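PDB 5DK5: cell death-related nuclease 4 from Caenorhabditis elegans, which degrades RNA and DNA as a metal-dependent 3'-5' exonuclease of the DEDDh family and takes part in apoptotic DNA breakdown. Local coordinates for residues B[152-157]-B[213-218]; B[16-21]-B[115-120]; B[38-43]-B[67-72]; B[27-32]-B[72-77]. One frame throughout, in Å; residues are numbered along the deposited sequence.

Interaction 1: B[152-157]-B[213-218]; sequences YKIFTN and TVNELL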
# COMPACT_ATOMS: atom_id res chain seq x y z
N TYR B 152 29.28 -4.96 -7.10
CA TYR B 152 28.98 -5.60 -8.38
C TYR B 152 29.80 -4.97 -9.49
O TYR B 152 30.15 -5.63 -10.47
CB TYR B 152 27.49 -5.49 -8.71
CG TYR B 152 27.11 -6.25 -9.96
CD1 TYR B 152 26.93 -7.63 -9.93
CD2 TYR B 152 26.92 -5.59 -11.17
CE1 TYR B 152 26.58 -8.33 -11.06
CE2 TYR B 152 26.57 -6.29 -12.31
CZ TYR B 152 26.40 -7.65 -12.25
OH TYR B 152 26.05 -8.35 -13.39
N LYS B 153 30.10 -3.68 -9.34
CA LYS B 153 30.92 -2.97 -10.31
C LYS B 153 32.35 -3.50 -10.28
O LYS B 153 33.00 -3.62 -11.32
CB LYS B 153 30.90 -1.48 -10.02
CG LYS B 153 31.70 -0.65 -11.00
CD LYS B 153 31.63 0.82 -10.64
CE LYS B 153 32.49 1.67 -11.55
NZ LYS B 153 32.47 3.09 -11.12
N ILE B 154 32.84 -3.82 -9.09
CA ILE B 154 34.17 -4.41 -8.94
C ILE B 154 34.15 -5.82 -9.49
O ILE B 154 35.10 -6.27 -10.13
CB ILE B 154 34.62 -4.43 -7.46
CG1 ILE B 154 34.56 -3.02 -6.88
CG2 ILE B 154 36.03 -5.02 -7.34
CD1 ILE B 154 34.88 -2.95 -5.41
N PHE B 155 33.05 -6.52 -9.24
CA PHE B 155 32.86 -7.88 -9.74
C PHE B 155 32.91 -7.91 -11.27
O PHE B 155 33.40 -8.87 -11.86
CB PHE B 155 31.53 -8.43 -9.24
CG PHE B 155 31.13 -9.73 -9.88
CD1 PHE B 155 31.81 -10.90 -9.60
CD2 PHE B 155 30.05 -9.78 -10.76
CE1 PHE B 155 31.44 -12.09 -10.19
CE2 PHE B 155 29.68 -10.97 -11.34
CZ PHE B 155 30.37 -12.13 -11.06
N THR B 156 32.41 -6.85 -11.90
CA THR B 156 32.47 -6.73 -13.35
C THR B 156 33.93 -6.66 -13.81
O THR B 156 34.31 -7.34 -14.77
CB THR B 156 31.72 -5.47 -13.84
OG1 THR B 156 30.32 -5.63 -13.60
CG2 THR B 156 31.95 -5.24 -15.33
N ASN B 157 34.73 -5.84 -13.14
CA ASN B 157 36.14 -5.70 -13.47
C ASN B 157 36.91 -6.98 -13.21
O ASN B 157 37.79 -7.36 -13.99
CB ASN B 157 36.76 -4.55 -12.68
CG ASN B 157 36.12 -3.21 -12.99
OD1 ASN B 157 35.51 -3.03 -14.04
ND2 ASN B 157 36.27 -2.25 -12.08
N THR B 213 37.59 -0.68 -3.34
CA THR B 213 37.65 0.72 -2.94
C THR B 213 36.36 1.42 -3.33
O THR B 213 35.56 0.89 -4.10
CB THR B 213 38.83 1.46 -3.60
OG1 THR B 213 39.96 0.58 -3.70
CG2 THR B 213 39.22 2.69 -2.80
N VAL B 214 36.15 2.62 -2.80
CA VAL B 214 35.06 3.49 -3.25
C VAL B 214 35.15 3.70 -4.76
O VAL B 214 36.15 4.21 -5.26
CB VAL B 214 35.10 4.86 -2.53
CG1 VAL B 214 34.14 5.86 -3.18
CG2 VAL B 214 34.77 4.70 -1.05
N ASN B 215 34.10 3.29 -5.48
CA ASN B 215 34.07 3.40 -6.93
C ASN B 215 32.87 4.21 -7.44
O ASN B 215 32.73 4.43 -8.64
CB ASN B 215 34.06 2.01 -7.57
CG ASN B 215 32.97 1.12 -7.02
OD1 ASN B 215 32.12 1.55 -6.25
ND2 ASN B 215 33.00 -0.15 -7.41
N GLU B 216 32.01 4.64 -6.51
CA GLU B 216 30.86 5.47 -6.86
C GLU B 216 30.68 6.61 -5.87
O GLU B 216 30.84 6.43 -4.66
CB GLU B 216 29.58 4.62 -6.92
CG GLU B 216 29.52 3.70 -8.13
CD GLU B 216 28.15 3.09 -8.35
OE1 GLU B 216 27.24 3.36 -7.54
OE2 GLU B 216 27.98 2.34 -9.34
N LEU B 217 30.37 7.79 -6.40
CA LEU B 217 30.14 8.98 -5.60
C LEU B 217 28.80 9.61 -5.99
O LEU B 217 28.35 9.46 -7.12
CB LEU B 217 31.26 10.00 -5.81
CG LEU B 217 32.70 9.50 -5.71
CD1 LEU B 217 33.65 10.54 -6.28
CD2 LEU B 217 33.07 9.18 -4.27
N LEU B 218 28.19 10.31 -5.05
CA LEU B 218 26.95 11.04 -5.31
C LEU B 218 27.24 12.54 -5.40
O LEU B 218 27.66 13.16 -4.42
CB LEU B 218 25.91 10.76 -4.23
CG LEU B 218 25.41 9.32 -4.12
CD1 LEU B 218 24.25 9.25 -3.14
CD2 LEU B 218 24.99 8.76 -5.48
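Lys153 and Asn215, whose CA atoms lie 7.9 Å apart, mark the closest backbone approach between the first turns of helix 151-161 and the chain entering strand 216-219, where Asn215 and Glu216 both face Tyr148 in a classic beta bulge. Lys153 carries the contact across. Its CG stands anti to the backbone N (chi1 -178°) and every later torsion is likewise extended, which lays the whole chain alongside the Asn215 side chain, the two running past each other in opposite directions. Along this path CB of Lys153 comes within 3.6 Å of Asn215 ND2. At the far end NZ of Lys153 gives a hydrogen bond of 2.8 Å to the backbone O of Asn215, arriving 32° out of the carbonyl plane, and the same ammonium group also bonds Thr256 OG1 on the next strand. Ile154 comes at the amide from another direction: its CG1 lies 3.3 Å from Asn215 ND2, while its CD1 reaches toward the backbone N of Thr213 at 4.1 Å. Asn215 turns its OD1 to the backbone N of Asn150, just ahead of the helix, and Glu216 OE2 accepts from the side-chain amide of that same residue. The contact thus illustrates how a helix that directly follows a strand can be tied to the neighbouring strand of its own sheet. The Lys153 charge sits 4.9 Å from Glu216 OE2, measured from NZ, too far for a salt bridge; the ammonium group works through neutral oxygens, and the carboxylate probably contributes only a mild electrostatic attraction.

Interaction 2: B[16-21]-B[115-120]; sequences CPFDTL and KFAFVC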
# COMPACT_ATOMS: atom_id res chain seq x y z
N CYS B 16 42.90 -2.40 0.19
CA CYS B 16 41.78 -1.52 0.54
C CYS B 16 42.23 -0.43 1.51
O CYS B 16 42.88 -0.73 2.52
CB CYS B 16 40.64 -2.34 1.15
SG CYS B 16 39.20 -1.35 1.64
N PRO B 17 41.89 0.84 1.23
CA PRO B 17 42.36 1.93 2.08
C PRO B 17 41.57 2.11 3.37
O PRO B 17 41.89 2.99 4.17
CB PRO B 17 42.20 3.16 1.18
CG PRO B 17 41.02 2.83 0.35
CD PRO B 17 41.07 1.34 0.11
N PHE B 18 40.54 1.29 3.57
CA PHE B 18 39.72 1.35 4.78
C PHE B 18 40.02 0.17 5.70
O PHE B 18 40.20 -0.95 5.23
CB PHE B 18 38.23 1.36 4.41
CG PHE B 18 37.83 2.49 3.52
CD1 PHE B 18 37.49 3.72 4.05
CD2 PHE B 18 37.80 2.33 2.14
CE1 PHE B 18 37.12 4.77 3.22
CE2 PHE B 18 37.43 3.37 1.31
CZ PHE B 18 37.09 4.59 1.85
N ASP B 19 40.08 0.44 7.00
CA ASP B 19 40.27 -0.63 7.98
C ASP B 19 38.95 -1.32 8.31
O ASP B 19 38.94 -2.43 8.84
CB ASP B 19 40.90 -0.07 9.26
CG ASP B 19 42.41 0.01 9.19
OD1 ASP B 19 42.95 0.22 8.08
OD2 ASP B 19 43.07 -0.15 10.24
N THR B 20 37.84 -0.66 7.98
CA THR B 20 36.51 -1.20 8.25
C THR B 20 35.58 -0.99 7.06
O THR B 20 35.52 0.10 6.48
CB THR B 20 35.87 -0.54 9.49
OG1 THR B 20 36.76 -0.66 10.61
CG2 THR B 20 34.54 -1.19 9.83
N LEU B 21 34.86 -2.05 6.70
CA LEU B 21 33.85 -1.98 5.65
C LEU B 21 32.50 -2.46 6.19
O LEU B 21 32.39 -3.57 6.72
CB LEU B 21 34.26 -2.82 4.44
CG LEU B 21 35.50 -2.37 3.69
CD1 LEU B 21 35.85 -3.36 2.59
CD2 LEU B 21 35.30 -0.97 3.10
N LYS B 115 37.08 7.02 7.55
CA LYS B 115 37.98 5.88 7.74
C LYS B 115 37.23 4.55 7.63
O LYS B 115 37.77 3.49 7.94
CB LYS B 115 38.68 5.98 9.09
CG LYS B 115 39.71 7.10 9.14
CD LYS B 115 40.58 7.01 10.38
CE LYS B 115 41.62 8.13 10.40
NZ LYS B 115 42.46 8.08 11.62
N PHE B 116 35.98 4.62 7.19
CA PHE B 116 35.20 3.43 6.87
C PHE B 116 34.31 3.75 5.68
O PHE B 116 34.02 4.92 5.41
CB PHE B 116 34.36 2.98 8.07
CG PHE B 116 33.23 3.91 8.41
CD1 PHE B 116 33.44 5.01 9.22
CD2 PHE B 116 31.96 3.68 7.92
CE1 PHE B 116 32.40 5.87 9.53
CE2 PHE B 116 30.92 4.53 8.22
CZ PHE B 116 31.14 5.63 9.03
N ALA B 117 33.88 2.72 4.96
CA ALA B 117 33.02 2.90 3.80
C ALA B 117 31.96 1.80 3.73
O ALA B 117 32.19 0.67 4.16
CB ALA B 117 33.85 2.91 2.53
N PHE B 118 30.80 2.15 3.18
CA PHE B 118 29.72 1.19 3.03
C PHE B 118 29.86 0.40 1.74
O PHE B 118 30.31 0.93 0.72
CB PHE B 118 28.36 1.91 3.07
CG PHE B 118 28.01 2.46 4.42
CD1 PHE B 118 27.45 1.64 5.38
CD2 PHE B 118 28.25 3.78 4.73
CE1 PHE B 118 27.12 2.14 6.63
CE2 PHE B 118 27.94 4.29 5.97
CZ PHE B 118 27.37 3.46 6.92
N VAL B 119 29.48 -0.87 1.80
CA VAL B 119 29.50 -1.76 0.64
C VAL B 119 28.09 -2.23 0.33
O VAL B 119 27.34 -2.62 1.23
CB VAL B 119 30.41 -2.97 0.88
CG1 VAL B 119 30.46 -3.86 -0.36
CG2 VAL B 119 31.81 -2.52 1.28
N CYS B 120 27.72 -2.18 -0.95
CA CYS B 120 26.41 -2.62 -1.40
C CYS B 120 26.56 -3.45 -2.67
O CYS B 120 27.62 -3.43 -3.31
CB CYS B 120 25.49 -1.43 -1.64
SG CYS B 120 25.29 -0.34 -0.21
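Phe18 sets its ring against Ala117 where two parallel neighbours of the central mixed sheet begin, strands 20-28 and 116-120 of the RNase H-like exonuclease fold. The backbone pairing is slight at this end: Ala117 N reaches Thr20 O in a weak hydrogen bond of 3.4 Å, and Leu21 stands in register with Ala117. Two CA-H...O contacts supplement it, one from Phe116 CA to Thr20 O and one from Leu21 CA to Ala117 O at 3.5 Å. Further along, Leu22 takes over the backbone bonding to Ala117 and Val119. Apolar contacts do the rest. Leu21 places its CB 4.0 Å from Val119 CG2 and swings its CD2 back toward the Ala117 methyl; helix 191-207 packs on both Leu21 and Val119, through Leu202 and Ile198. On the other face of the sheet, Thr20 and Phe116 meet through their CB atoms. Aromatic contact belongs to Phe18, whose CG lies anti to the carbonyl carbon (chi1 -58°), with the carbonyl carbon of Lys115 at the ring edge. Over the ring face the arrangement is a CH-pi contact, Ala117 CB standing 3.7 Å from the Phe18 centroid and only 9° off the ring normal.

Interaction 3: B[38-43]-B[67-72]; sequences PCEVIQ and KPVLNR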
# COMPACT_ATOMS: atom_id res chain seq x y z
N PRO B 38 6.28 5.05 -3.93
CA PRO B 38 7.11 5.78 -2.96
C PRO B 38 7.77 4.85 -1.95
O PRO B 38 7.35 4.79 -0.79
CB PRO B 38 6.10 6.71 -2.29
CG PRO B 38 4.84 5.92 -2.28
CD PRO B 38 4.85 5.11 -3.57
N CYS B 39 8.80 4.14 -2.39
CA CYS B 39 9.48 3.14 -1.56
C CYS B 39 9.96 3.72 -0.24
O CYS B 39 10.72 4.69 -0.20
CB CYS B 39 10.67 2.55 -2.33
SG CYS B 39 10.22 1.72 -3.86
N GLU B 40 9.51 3.11 0.86
CA GLU B 40 9.95 3.45 2.20
C GLU B 40 10.75 2.30 2.80
O GLU B 40 10.36 1.14 2.67
CB GLU B 40 8.77 3.77 3.11
CG GLU B 40 7.94 4.96 2.67
CD GLU B 40 6.68 5.11 3.50
OE1 GLU B 40 5.70 4.37 3.23
OE2 GLU B 40 6.68 5.94 4.42
N VAL B 41 11.84 2.62 3.48
CA VAL B 41 12.66 1.62 4.16
C VAL B 41 11.85 0.92 5.25
O VAL B 41 11.20 1.58 6.06
CB VAL B 41 13.92 2.25 4.79
CG1 VAL B 41 14.72 1.21 5.57
CG2 VAL B 41 14.78 2.89 3.72
N ILE B 42 11.91 -0.41 5.26
CA ILE B 42 11.22 -1.20 6.28
C ILE B 42 12.17 -2.15 7.01
O ILE B 42 11.81 -2.74 8.03
CB ILE B 42 10.06 -2.02 5.68
CG1 ILE B 42 10.55 -2.87 4.50
CG2 ILE B 42 8.94 -1.08 5.23
CD1 ILE B 42 9.48 -3.77 3.92
N GLN B 43 13.39 -2.28 6.50
CA GLN B 43 14.44 -2.98 7.23
C GLN B 43 15.81 -2.36 6.95
O GLN B 43 16.13 -2.00 5.81
CB GLN B 43 14.46 -4.47 6.89
CG GLN B 43 15.40 -5.28 7.78
CD GLN B 43 15.21 -6.77 7.63
OE1 GLN B 43 14.51 -7.25 6.73
NE2 GLN B 43 15.85 -7.53 8.52
N LYS B 67 9.06 1.28 10.52
CA LYS B 67 7.64 1.47 10.23
C LYS B 67 7.45 2.53 9.13
O LYS B 67 7.82 3.68 9.33
CB LYS B 67 6.88 1.88 11.49
CG LYS B 67 5.38 2.04 11.27
CD LYS B 67 4.69 2.71 12.44
CE LYS B 67 4.56 1.76 13.62
NZ LYS B 67 3.92 2.44 14.79
N PRO B 68 6.88 2.14 7.98
CA PRO B 68 6.57 3.12 6.93
C PRO B 68 5.33 3.93 7.28
O PRO B 68 4.54 3.49 8.11
CB PRO B 68 6.34 2.25 5.70
CG PRO B 68 5.81 0.97 6.25
CD PRO B 68 6.48 0.77 7.58
N VAL B 69 5.16 5.10 6.66
CA VAL B 69 4.04 5.99 6.99
C VAL B 69 3.17 6.35 5.79
O VAL B 69 2.03 6.79 5.96
CB VAL B 69 4.55 7.31 7.62
CG1 VAL B 69 5.29 7.02 8.92
CG2 VAL B 69 5.46 8.06 6.65
N LEU B 70 3.69 6.16 4.58
CA LEU B 70 2.92 6.43 3.36
C LEU B 70 2.07 5.22 2.99
O LEU B 70 0.89 5.36 2.64
CB LEU B 70 3.84 6.80 2.20
CG LEU B 70 4.73 8.03 2.38
CD1 LEU B 70 5.60 8.23 1.15
CD2 LEU B 70 3.90 9.27 2.66
N ASN B 71 2.68 4.04 3.04
CA ASN B 71 1.98 2.78 2.82
C ASN B 71 2.27 1.84 3.98
O ASN B 71 3.33 1.22 4.03
CB ASN B 71 2.39 2.16 1.49
CG ASN B 71 1.94 2.98 0.30
OD1 ASN B 71 0.76 2.97 -0.06
ND2 ASN B 71 2.87 3.69 -0.32
N ARG B 72 1.32 1.76 4.90
CA ARG B 72 1.55 1.12 6.19
C ARG B 72 1.23 -0.37 6.18
O ARG B 72 1.61 -1.09 7.10
CB ARG B 72 0.72 1.83 7.26
CG ARG B 72 1.04 3.31 7.35
CD ARG B 72 0.18 4.05 8.35
NE ARG B 72 0.15 5.47 8.04
CZ ARG B 72 -0.45 6.40 8.78
NH1 ARG B 72 -1.09 6.06 9.89
NH2 ARG B 72 -0.42 7.66 8.40
O HOH W 1 5.67 3.24 0.82
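Glu40 leaves its backbone with CG anti to the carbonyl carbon (chi1 -62°) and CD fully extended beyond it (chi2 172°), which carries the carboxylate into the turn at 69-71; there chi3 of -80° presents both oxygens to consecutive backbone N-H groups. OE2 of Glu40 accepts from Val69 N at 2.8 Å and from Leu70 N at 3.0 Å, the two donors coming from opposite faces of the carboxylate plane but both on the syn side. OE1 of Glu40 takes a nearly straight bond of 3.0 Å from Asn71 N, and a weak one from Leu70 N. A water donating to OE1 of Glu40 and to Pro38 O also accepts from Asn71 ND2, while Asn71 OD1 bonds Thr73 N of the second subunit. Apolar contacts flank the carboxylate: Pro38 CB meets Leu70 CD1 at 3.8 Å, and Ile42 CG2 lies against the Pro68 ring. A glutamine here would probably leave one of these N-H groups facing an amide NH2 instead of an acceptor, disturbing the turn. This buried carboxylate, a side-chain anchor for a loop with no regular structure, is probably stabilised as an anion by the converging amides, and the loop it shapes borders the second subunit.

Interaction 4: B[27-32]-B[72-77]; sequences ETTSDA and RTLTKN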
# COMPACT_ATOMS: atom_id res chain seq x y z
N GLU B 27 15.78 -2.85 2.75
CA GLU B 27 14.58 -3.41 2.14
C GLU B 27 13.47 -2.38 2.27
O GLU B 27 13.40 -1.67 3.28
CB GLU B 27 14.19 -4.73 2.79
CG GLU B 27 15.28 -5.79 2.71
CD GLU B 27 15.64 -6.17 1.29
OE1 GLU B 27 14.75 -6.16 0.42
OE2 GLU B 27 16.83 -6.47 1.04
N THR B 28 12.61 -2.30 1.26
CA THR B 28 11.59 -1.26 1.21
C THR B 28 10.20 -1.82 0.95
O THR B 28 10.04 -2.98 0.57
CB THR B 28 11.89 -0.22 0.09
OG1 THR B 28 11.65 -0.81 -1.19
CG2 THR B 28 13.34 0.26 0.17
N THR B 29 9.20 -0.97 1.16
CA THR B 29 7.86 -1.26 0.68
C THR B 29 7.92 -1.31 -0.84
O THR B 29 8.80 -0.70 -1.45
CB THR B 29 6.85 -0.20 1.13
OG1 THR B 29 7.30 1.10 0.72
CG2 THR B 29 6.68 -0.22 2.64
N SER B 30 6.99 -2.03 -1.45
CA SER B 30 6.98 -2.15 -2.90
C SER B 30 5.69 -2.77 -3.42
O SER B 30 4.93 -3.40 -2.67
CB SER B 30 8.17 -2.99 -3.38
OG SER B 30 8.13 -4.28 -2.80
N ASP B 31 5.46 -2.57 -4.71
CA ASP B 31 4.38 -3.23 -5.44
C ASP B 31 4.95 -3.61 -6.80
O ASP B 31 4.94 -2.80 -7.73
CB ASP B 31 3.16 -2.32 -5.57
CG ASP B 31 1.97 -3.03 -6.20
OD1 ASP B 31 1.83 -4.26 -5.99
OD2 ASP B 31 1.18 -2.36 -6.90
N ALA B 32 5.44 -4.84 -6.90
CA ALA B 32 6.27 -5.30 -8.01
C ALA B 32 5.85 -4.79 -9.39
O ALA B 32 6.69 -4.42 -10.21
CB ALA B 32 6.31 -6.82 -8.03
N ARG B 72 1.32 1.76 4.90
CA ARG B 72 1.55 1.12 6.19
C ARG B 72 1.23 -0.37 6.18
O ARG B 72 1.61 -1.09 7.10
CB ARG B 72 0.72 1.83 7.26
CG ARG B 72 1.04 3.31 7.35
CD ARG B 72 0.18 4.05 8.35
NE ARG B 72 0.15 5.47 8.04
CZ ARG B 72 -0.45 6.40 8.78
NH1 ARG B 72 -1.09 6.06 9.89
NH2 ARG B 72 -0.42 7.66 8.40
N THR B 73 0.54 -0.82 5.14
CA THR B 73 0.27 -2.24 4.94
C THR B 73 1.15 -2.78 3.83
O THR B 73 1.02 -2.37 2.67
CB THR B 73 -1.20 -2.51 4.59
OG1 THR B 73 -2.07 -1.79 5.48
CG2 THR B 73 -1.51 -4.00 4.69
N LEU B 74 2.04 -3.71 4.16
CA LEU B 74 2.88 -4.35 3.15
C LEU B 74 2.02 -5.15 2.18
O LEU B 74 1.15 -5.91 2.59
CB LEU B 74 3.92 -5.26 3.80
CG LEU B 74 4.90 -4.64 4.79
CD1 LEU B 74 5.93 -5.68 5.20
CD2 LEU B 74 5.58 -3.41 4.21
N THR B 75 2.27 -4.97 0.89
CA THR B 75 1.60 -5.78 -0.12
C THR B 75 2.08 -7.22 0.02
O THR B 75 3.12 -7.47 0.62
CB THR B 75 1.89 -5.29 -1.55
OG1 THR B 75 3.27 -5.48 -1.86
CG2 THR B 75 1.54 -3.81 -1.69
N LYS B 76 1.31 -8.16 -0.51
CA LYS B 76 1.64 -9.57 -0.39
C LYS B 76 2.97 -9.87 -1.08
O LYS B 76 3.78 -10.64 -0.57
CB LYS B 76 0.53 -10.43 -0.98
CG LYS B 76 0.76 -11.93 -0.87
CD LYS B 76 0.84 -12.40 0.58
CE LYS B 76 1.16 -13.88 0.67
NZ LYS B 76 0.17 -14.72 -0.06
N ASN B 77 3.19 -9.27 -2.25
CA ASN B 77 4.41 -9.52 -3.00
C ASN B 77 5.63 -8.89 -2.32
O ASN B 77 6.75 -9.38 -2.47
CB ASN B 77 4.28 -9.00 -4.44
CG ASN B 77 4.01 -7.51 -4.51
OD1 ASN B 77 4.93 -6.70 -4.61
ND2 ASN B 77 2.73 -7.13 -4.47
O HOH W 2 4.41 -2.73 0.04
O HOH W 3 7.50 -6.33 -4.58
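Thr75 and Asn77, at the start of helix 76-82, both hold the chain leaving strand 20-28. Thr75 is the N-cap residue, and its OG1 sits between the backbone N and the carbonyl carbon (chi1 67°). From there the hydroxyl gives a hydrogen bond of 2.8 Å to Ser30 O, close to the carbonyl plane, and accepts one from Cys78 N inside the helix. Asn77 adopts a similar first torsion, with chi2 at 92° turning its amide toward residues 31 and 32. OD1 of Asn77 receives Ala32 N at 3.0 Å in a nearly linear bond of 174°, although the donor lies well above the amide plane. ND2 of Asn77 gives a weak bond of 3.4 Å to Asp31 OD1, the carboxylate and amide planes being clearly turned against each other. Asp31 saves its other oxygen, OD2, for Lys76 N of the second subunit. Water adds two links: one accepts from both Ser30 N and Thr75 N, and another donates to Asn77 OD1 and also bonds Ser30 OG. Nearer the strand, Thr29 CG2 and Leu74 CD2 touch at 3.7 Å, their side chains at about a right angle. With an alanine replacing Asn77, Ala32 N would probably lose its acceptor and the 31-32 backbone would be freer to move. Thr75 thus caps the helix while it and Asn77 hold the loop after the strand bearing Glu27, a magnesium ligand, and Asp31, shared between both sides, couples that loop to the dimer interface.

How the interactions relate
One sheet is reached by all four contacts, which gather into two pairs on opposite sides of the chain's centre. Interactions 1 and 2 have centres 12 Å apart and touch where Val214 CG2 meets Phe18 CZ at 3.7 Å. Interactions 3 and 4, with centres 8 Å apart, share Arg72 and are joined by probable backbone hydrogen bonds of 2.8 Å from Ile42 N to Glu27 O and from Thr29 N to Glu40 O; both touch the second subunit. Strand 20-28 spans the pairs, from interaction 2 to interaction 4, carrying the magnesium ligands Asp25 and Glu27. The side chain of Val119 lies about 12 Å from the magnesium, and that of Ile42 about 9 Å from the bound MES.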